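Local coordinates for transketolase (Campylobacter jejuni, PDB 3L84), which belongs to the transketolase family of thiamine diphosphate-binding proteins, combining a thiamine diphosphate binding domain and a pyrimidine binding domain with a C-terminal domain in a two-subunit assembly, at residues Leu576-His588 with Tyr593-Phe605. Sequence-based numbering, arbitrary orientation.
Sequences LLKGEVIGVEAAH and YKFCHKVYGIESF
V581 O takes two backbone N-H groups, K598 N at 3.1 Å in the carbonyl plane and H597 N tilted from it, where strands 580-584 and 598-600 begin to pair in parallel. G583 continues the pairing: its N donates to K598 O and its O receives Y600 N at 2.7 Å, nearly straight (174°), before E585 N reaches Y600 O. C596 SG packs against G583, 3.5 Å from its CA. From H597, CB approaches V581 O to 3.5 Å; CG, anti to the carbonyl carbon (chi1 -59°), swings the ring back along the 579-581 backbone, CD2 sets its edge against V581 N with E580 CA obliquely beside it, and NE2 ends 3.4 Å from G579 O. E580 and K598 run out as extended chains; their charged ends, OE2 and NZ, stay 4.0 Å apart and are bridged by a water bonded to both. Beyond the strands, I602 N donates a hydrogen bond to A587 O from above the carbonyl plane, and H588 ND1 bonds A464 O of the second subunit. In the C-terminal domain's mixed sheet, 598-600 is one of two edge strands and 580-584 lies between it and 528-532; helix 622-629 covers the face bearing I582 and Y600, while F565 of helix 562-566 packs on L577 and F595.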
loop_
_atom_site.group_PDB
_atom_site.type_symbol
_atom_site.label_atom_id
_atom_site.label_comp_id
_atom_site.label_asym_id
_atom_site.label_seq_id
_atom_site.Cartn_x
_atom_site.Cartn_y
_atom_site.Cartn_z
ATOM N N LEU A 576 4.921 13.963 -34.208
ATOM C CA LEU A 576 4.452 14.720 -33.051
ATOM C C LEU A 576 5.515 15.615 -32.430
ATOM O O LEU A 576 5.236 16.780 -32.078
ATOM C CB LEU A 576 3.934 13.791 -31.959
ATOM C CG LEU A 576 2.454 13.402 -32.066
ATOM C CD1 LEU A 576 2.051 12.838 -33.441
ATOM C CD2 LEU A 576 2.108 12.432 -30.946
ATOM N N LEU A 577 6.712 15.062 -32.254
ATOM C CA LEU A 577 7.719 15.631 -31.377
ATOM C C LEU A 577 8.723 16.465 -32.163
ATOM O O LEU A 577 9.835 16.011 -32.493
ATOM C CB LEU A 577 8.402 14.518 -30.563
ATOM C CG LEU A 577 7.446 13.632 -29.715
ATOM C CD1 LEU A 577 8.216 12.462 -29.079
ATOM C CD2 LEU A 577 6.698 14.453 -28.668
ATOM N N LYS A 578 8.342 17.703 -32.398
ATOM C CA LYS A 578 9.138 18.611 -33.212
ATOM C C LYS A 578 9.862 19.660 -32.375
ATOM O O LYS A 578 9.337 20.137 -31.367
ATOM C CB LYS A 578 8.227 19.340 -34.187
ATOM C CG LYS A 578 7.588 18.455 -35.230
ATOM C CD LYS A 578 8.592 17.811 -36.126
ATOM C CE LYS A 578 7.915 17.124 -37.307
ATOM N NZ LYS A 578 8.924 16.423 -38.077
ATOM N N GLY A 579 11.063 20.022 -32.789
ATOM C CA GLY A 579 11.804 21.085 -32.125
ATOM C C GLY A 579 12.169 20.711 -30.714
ATOM O O GLY A 579 12.465 19.538 -30.430
ATOM N N GLU A 580 12.161 21.696 -29.824
ATOM C CA GLU A 580 12.440 21.435 -28.419
ATOM C C GLU A 580 11.117 21.065 -27.759
ATOM O O GLU A 580 10.107 21.789 -27.847
ATOM C CB GLU A 580 13.041 22.676 -27.796
ATOM C CG GLU A 580 13.586 22.476 -26.395
ATOM C CD GLU A 580 14.533 23.600 -26.001
ATOM O OE1 GLU A 580 15.748 23.336 -25.803
ATOM O OE2 GLU A 580 14.090 24.769 -25.973
ATOM N N VAL A 581 11.091 19.896 -27.123
ATOM C CA VAL A 581 9.856 19.290 -26.580
ATOM C C VAL A 581 9.826 19.520 -25.088
ATOM O O VAL A 581 10.770 19.132 -24.389
ATOM C CB VAL A 581 9.811 17.795 -26.888
ATOM C CG1 VAL A 581 8.499 17.179 -26.364
ATOM C CG2 VAL A 581 9.965 17.523 -28.422
ATOM N N ILE A 582 8.753 20.147 -24.618
ATOM C CA ILE A 582 8.556 20.465 -23.214
ATOM C C ILE A 582 7.325 19.698 -22.730
ATOM O O ILE A 582 6.213 19.905 -23.232
ATOM C CB ILE A 582 8.388 21.953 -22.951
ATOM C CG1 ILE A 582 9.577 22.767 -23.513
ATOM C CG2 ILE A 582 8.198 22.220 -21.446
ATOM C CD1 ILE A 582 9.377 23.334 -24.892
ATOM N N GLY A 583 7.538 18.826 -21.754
ATOM C CA GLY A 583 6.455 18.092 -21.100
ATOM C C GLY A 583 5.912 18.867 -19.922
ATOM O O GLY A 583 6.704 19.471 -19.172
ATOM N N VAL A 584 4.597 18.935 -19.765
ATOM C CA VAL A 584 3.960 19.716 -18.738
ATOM C C VAL A 584 2.890 18.871 -18.030
ATOM O O VAL A 584 1.908 18.439 -18.635
ATOM C CB VAL A 584 3.292 20.960 -19.361
ATOM C CG1 VAL A 584 2.679 21.813 -18.265
ATOM C CG2 VAL A 584 4.294 21.772 -20.242
ATOM N N GLU A 585 3.089 18.615 -16.736
ATOM C CA GLU A 585 2.166 17.815 -15.948
ATOM C C GLU A 585 2.241 18.260 -14.495
ATOM O O GLU A 585 3.309 18.504 -13.990
ATOM C CB GLU A 585 2.502 16.315 -16.021
ATOM C CG GLU A 585 2.087 15.620 -17.291
ATOM C CD GLU A 585 2.204 14.099 -17.234
ATOM O OE1 GLU A 585 3.075 13.522 -16.504
ATOM O OE2 GLU A 585 1.459 13.470 -17.986
ATOM N N ALA A 586 1.101 18.250 -13.823
ATOM C CA ALA A 586 1.023 18.530 -12.386
ATOM C C ALA A 586 1.348 17.251 -11.615
ATOM O O ALA A 586 0.495 16.613 -10.987
ATOM C CB ALA A 586 -0.358 19.087 -11.989
ATOM N N ALA A 587 2.602 16.859 -11.715
ATOM C CA ALA A 587 3.107 15.582 -11.167
ATOM C C ALA A 587 4.607 15.652 -11.188
ATOM O O ALA A 587 5.185 16.475 -11.904
ATOM C CB ALA A 587 2.612 14.401 -12.016
ATOM N N HIS A 588 5.255 14.763 -10.453
ATOM C CA HIS A 588 6.726 14.613 -10.537
ATOM C C HIS A 588 6.909 13.424 -11.409
ATOM O O HIS A 588 6.905 12.280 -10.911
ATOM C CB HIS A 588 7.312 14.329 -9.173
ATOM C CG HIS A 588 8.791 14.326 -9.161
ATOM N ND1 HIS A 588 9.489 13.615 -8.226
ATOM C CD2 HIS A 588 9.709 15.013 -9.891
ATOM C CE1 HIS A 588 10.781 13.815 -8.414
ATOM N NE2 HIS A 588 10.950 14.638 -9.425
ATOM N N TYR A 593 10.884 12.513 -19.626
ATOM C CA TYR A 593 12.128 12.708 -20.374
ATOM C C TYR A 593 12.372 11.652 -21.440
ATOM O O TYR A 593 13.217 11.856 -22.292
ATOM C CB TYR A 593 13.310 12.762 -19.404
ATOM C CG TYR A 593 13.467 14.050 -18.605
ATOM C CD1 TYR A 593 13.911 15.225 -19.237
ATOM C CD2 TYR A 593 13.150 14.115 -17.286
ATOM C CE1 TYR A 593 14.080 16.408 -18.517
ATOM C CE2 TYR A 593 13.317 15.304 -16.564
ATOM C CZ TYR A 593 13.801 16.430 -17.191
ATOM O OH TYR A 593 13.946 17.590 -16.458
ATOM N N LYS A 594 11.630 10.536 -21.465
ATOM C CA LYS A 594 11.686 9.609 -22.584
ATOM C C LYS A 594 11.330 10.335 -23.884
ATOM O O LYS A 594 11.901 10.027 -24.937
ATOM C CB LYS A 594 10.783 8.417 -22.332
ATOM C CG LYS A 594 10.829 7.401 -23.409
ATOM C CD LYS A 594 10.146 6.103 -23.032
ATOM C CE LYS A 594 10.204 5.115 -24.203
ATOM N NZ LYS A 594 9.829 3.722 -23.792
ATOM N N PHE A 595 10.410 11.290 -23.824
ATOM C CA PHE A 595 9.893 11.972 -25.005
ATOM C C PHE A 595 10.210 13.440 -25.060
ATOM O O PHE A 595 10.114 14.024 -26.143
ATOM C CB PHE A 595 8.371 11.789 -25.100
ATOM C CG PHE A 595 7.951 10.379 -25.177
ATOM C CD1 PHE A 595 8.283 9.638 -26.287
ATOM C CD2 PHE A 595 7.204 9.797 -24.170
ATOM C CE1 PHE A 595 7.918 8.308 -26.382
ATOM C CE2 PHE A 595 6.824 8.451 -24.276
ATOM C CZ PHE A 595 7.200 7.741 -25.389
ATOM N N CYS A 596 10.618 14.047 -23.954
ATOM C CA CYS A 596 10.751 15.494 -23.813
ATOM C C CYS A 596 12.175 15.905 -23.508
ATOM O O CYS A 596 12.920 15.199 -22.819
ATOM C CB CYS A 596 9.876 16.002 -22.685
ATOM S SG CYS A 596 8.118 15.604 -22.901
ATOM N N HIS A 597 12.584 17.071 -24.011
ATOM C CA HIS A 597 13.865 17.665 -23.662
ATOM C C HIS A 597 13.824 18.289 -22.290
ATOM O O HIS A 597 14.839 18.268 -21.564
ATOM C CB HIS A 597 14.274 18.725 -24.674
ATOM C CG HIS A 597 14.390 18.199 -26.060
ATOM N ND1 HIS A 597 15.518 17.579 -26.548
ATOM C CD2 HIS A 597 13.498 18.215 -27.071
ATOM C CE1 HIS A 597 15.308 17.231 -27.810
ATOM N NE2 HIS A 597 14.090 17.613 -28.155
ATOM N N LYS A 598 12.694 18.885 -21.963
ATOM C CA LYS A 598 12.505 19.566 -20.697
ATOM C C LYS A 598 11.187 19.110 -20.091
ATOM O O LYS A 598 10.259 18.824 -20.831
ATOM C CB LYS A 598 12.451 21.091 -20.865
ATOM C CG LYS A 598 13.716 21.733 -21.433
ATOM C CD LYS A 598 13.568 23.240 -21.508
ATOM C CE LYS A 598 14.824 23.838 -22.038
ATOM N NZ LYS A 598 14.661 25.347 -22.053
ATOM N N VAL A 599 11.095 19.091 -18.765
ATOM C CA VAL A 599 9.889 18.723 -18.068
ATOM C C VAL A 599 9.554 19.788 -17.041
ATOM O O VAL A 599 10.405 20.135 -16.226
ATOM C CB VAL A 599 10.028 17.348 -17.403
ATOM C CG1 VAL A 599 8.818 16.997 -16.548
ATOM C CG2 VAL A 599 10.299 16.266 -18.449
ATOM N N TYR A 600 8.323 20.293 -17.121
ATOM C CA TYR A 600 7.763 21.310 -16.268
ATOM C C TYR A 600 6.701 20.647 -15.408
ATOM O O TYR A 600 5.572 20.473 -15.819
ATOM C CB TYR A 600 7.147 22.412 -17.126
ATOM C CG TYR A 600 6.831 23.714 -16.431
ATOM C CD1 TYR A 600 7.799 24.670 -16.247
ATOM C CD2 TYR A 600 5.558 23.989 -15.968
ATOM C CE1 TYR A 600 7.521 25.871 -15.651
ATOM C CE2 TYR A 600 5.279 25.192 -15.373
ATOM C CZ TYR A 600 6.268 26.125 -15.226
ATOM O OH TYR A 600 6.044 27.358 -14.633
ATOM N N GLY A 601 7.134 20.250 -14.208
ATOM C CA GLY A 601 6.313 19.467 -13.310
ATOM C C GLY A 601 6.350 20.017 -11.911
ATOM O O GLY A 601 6.581 21.217 -11.694
ATOM N N ILE A 602 6.164 19.122 -10.937
ATOM C CA ILE A 602 6.219 19.463 -9.530
ATOM C C ILE A 602 7.228 18.527 -8.875
ATOM O O ILE A 602 7.064 17.300 -8.999
ATOM C CB ILE A 602 4.829 19.319 -8.878
ATOM C CG1 ILE A 602 3.774 20.111 -9.607
ATOM C CG2 ILE A 602 4.900 19.681 -7.370
ATOM C CD1 ILE A 602 2.354 19.795 -9.102
ATOM N N GLU A 603 8.155 19.065 -8.138
ATOM C CA GLU A 603 9.240 18.258 -7.526
ATOM C C GLU A 603 9.076 18.105 -6.026
ATOM O O GLU A 603 9.822 17.326 -5.410
ATOM C CB GLU A 603 10.585 18.861 -7.873
ATOM C CG GLU A 603 10.902 18.759 -9.340
ATOM C CD GLU A 603 12.270 19.306 -9.650
ATOM O OE1 GLU A 603 13.228 18.497 -9.743
ATOM O OE2 GLU A 603 12.400 20.558 -9.758
ATOM N N SER A 604 8.176 18.847 -5.415
ATOM C CA SER A 604 7.940 18.845 -3.980
ATOM C C SER A 604 6.568 18.259 -3.696
ATOM O O SER A 604 5.807 17.972 -4.605
ATOM C CB SER A 604 8.032 20.284 -3.440
ATOM O OG SER A 604 6.940 21.052 -3.873
ATOM N N PHE A 605 6.220 18.154 -2.422
ATOM C CA PHE A 605 4.837 17.966 -2.031
ATOM C C PHE A 605 4.030 19.249 -2.239
ATOM O O PHE A 605 4.605 20.329 -2.493
ATOM C CB PHE A 605 4.687 17.433 -0.623
ATOM C CG PHE A 605 5.226 16.036 -0.455
ATOM C CD1 PHE A 605 4.574 14.959 -1.043
ATOM C CD2 PHE A 605 6.355 15.775 0.303
ATOM C CE1 PHE A 605 5.035 13.655 -0.888
ATOM C CE2 PHE A 605 6.842 14.483 0.448
ATOM C CZ PHE A 605 6.171 13.413 -0.155
HETATM O O HOH W 1 12.656 25.577 -23.987
HETATM O O HOH W 2 17.067 25.570 -23.566
HETATM O O HOH W 3 13.245 15.840 -10.014
#